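Side-chain contact in putative calcium-regulated periplasmic protein (Bacteroides thetaiotaomicron, PDB 3DB7), which is of unknown function but binds calcium ions and is probably a calcium-regulated periplasmic protein of the PepSY-like family: residues I76-I81 / L118-I123. Residues are numbered along the deposited sequence; the frame is centred on the assembly and turned at random. Where two conformers were deposited one is given.
Sequences IIPAAI and LKFNLI
The phenyl ring of Phe120 meets Pro78, Ala80 and Ile81 obliquely, all three on one side of its plane; on the other face the carbonyl oxygen of Leu118, from the ring's own turn, sits 3.8 Å above the plane over the ring centre. Pro78 comes closest to the far part of the ring: its CB lies 3.5 Å from Phe120 CE1. The two side chains cross at about a right angle. At the ring's root, Ala80 CB is 3.6 Å from Phe120 CB, whereas Ile81 CD1 approaches Phe120 CD1 at 4.1 Å, again with the side chains roughly perpendicular. Phe120 CG, anti to the carbonyl carbon and beside the backbone N (chi1 -39°), turns CE1 toward Pro78 CB and CD1 toward Ile81 CD1. Pro78 holds the N-cap position and Ala80 and Ile81 lie in the first turn of helix 79-88, setting the ring against the helix start. Phe120 has a positive phi (71°) within the turn from strand 113-117 to strand 122-126; there Asp117 OD1 accepts a hydrogen bond from Asn121 N. Tyr104 of strand 103-108 packs against both Pro78 and Ile81. No hydrogen bond or salt bridge spans the segments, so apolar packing, burying a modest 163 Å², joins helix and strand-connecting turn in this PepSY-like region.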
# COMPACT_ATOMS: atom_id res chain seq x y z
N ILE A 76 11.36 8.81 -12.53
CA ILE A 76 10.72 9.04 -11.21
C ILE A 76 11.25 8.09 -10.13
O ILE A 76 11.16 8.37 -8.93
CB ILE A 76 9.18 8.79 -11.36
CG1 ILE A 76 8.59 9.82 -12.31
CG2 ILE A 76 8.42 8.86 -10.01
CD1 ILE A 76 7.15 9.49 -12.76
N ILE A 77 11.74 6.92 -10.52
CA ILE A 77 12.15 5.87 -9.59
C ILE A 77 13.58 6.08 -9.07
O ILE A 77 14.53 6.22 -9.88
CB ILE A 77 12.08 4.49 -10.31
CG1 ILE A 77 10.70 4.26 -10.93
CG2 ILE A 77 12.45 3.39 -9.36
CD1 ILE A 77 10.66 3.09 -11.84
N PRO A 78 13.75 6.15 -7.75
CA PRO A 78 15.12 6.34 -7.24
C PRO A 78 16.05 5.26 -7.78
O PRO A 78 15.67 4.10 -7.90
CB PRO A 78 14.95 6.24 -5.71
CG PRO A 78 13.50 6.63 -5.45
CD PRO A 78 12.72 6.22 -6.67
N ALA A 79 17.28 5.67 -8.11
CA ALA A 79 18.19 4.76 -8.77
C ALA A 79 18.40 3.48 -7.99
O ALA A 79 18.49 2.40 -8.57
CB ALA A 79 19.56 5.46 -9.02
N ALA A 80 18.48 3.56 -6.68
CA ALA A 80 18.77 2.35 -5.91
C ALA A 80 17.59 1.38 -5.99
O ALA A 80 17.75 0.17 -6.04
CB ALA A 80 19.03 2.65 -4.41
N ILE A 81 16.38 1.94 -6.10
CA ILE A 81 15.18 1.08 -6.19
C ILE A 81 15.11 0.45 -7.60
O ILE A 81 14.86 -0.73 -7.79
CB ILE A 81 13.92 1.85 -5.86
CG1 ILE A 81 13.92 2.20 -4.36
CG2 ILE A 81 12.65 1.07 -6.24
CD1 ILE A 81 12.73 3.10 -3.86
N LEU A 118 13.71 5.42 3.45
CA LEU A 118 14.07 6.60 2.66
C LEU A 118 15.54 6.59 2.28
O LEU A 118 15.98 7.44 1.46
CB LEU A 118 13.62 7.90 3.36
CG LEU A 118 12.10 8.12 3.44
CD1 LEU A 118 11.76 9.56 3.94
CD2 LEU A 118 11.43 7.86 2.13
N LYS A 119 16.31 5.68 2.86
CA LYS A 119 17.69 5.48 2.45
C LYS A 119 17.81 4.29 1.50
O LYS A 119 18.89 3.80 1.24
CB LYS A 119 18.60 5.34 3.67
CG LYS A 119 18.62 6.59 4.54
CD LYS A 119 19.18 6.31 5.91
CE LYS A 119 19.01 7.50 6.87
NZ LYS A 119 19.04 7.02 8.29
N PHE A 120 16.65 3.83 1.05
CA PHE A 120 16.55 2.79 0.00
C PHE A 120 16.97 1.41 0.47
O PHE A 120 17.28 0.53 -0.34
CB PHE A 120 17.26 3.17 -1.33
CG PHE A 120 17.09 4.59 -1.69
CD1 PHE A 120 15.87 5.08 -2.03
CD2 PHE A 120 18.17 5.44 -1.62
CE1 PHE A 120 15.73 6.47 -2.32
CE2 PHE A 120 18.03 6.79 -1.93
CZ PHE A 120 16.82 7.28 -2.29
N ASN A 121 16.91 1.21 1.78
CA ASN A 121 17.07 -0.14 2.33
C ASN A 121 15.74 -0.90 2.26
O ASN A 121 14.69 -0.36 2.54
CB ASN A 121 17.51 -0.11 3.76
CG ASN A 121 18.83 0.61 3.93
OD1 ASN A 121 19.81 0.21 3.35
ND2 ASN A 121 18.83 1.69 4.70
N LEU A 122 15.80 -2.13 1.79
CA LEU A 122 14.62 -2.96 1.72
C LEU A 122 14.06 -3.24 3.09
O LEU A 122 14.80 -3.64 3.98
CB LEU A 122 14.98 -4.30 1.06
CG LEU A 122 13.82 -5.23 0.76
CD1 LEU A 122 12.97 -4.68 -0.44
CD2 LEU A 122 14.29 -6.66 0.46
N ILE A 123 12.76 -3.03 3.26
CA ILE A 123 12.11 -3.34 4.54
C ILE A 123 10.89 -4.24 4.43
O ILE A 123 10.34 -4.65 5.45
CB ILE A 123 11.75 -2.04 5.30
CG1 ILE A 123 10.77 -1.15 4.53
CG2 ILE A 123 13.10 -1.28 5.73
CD1 ILE A 123 10.27 0.06 5.32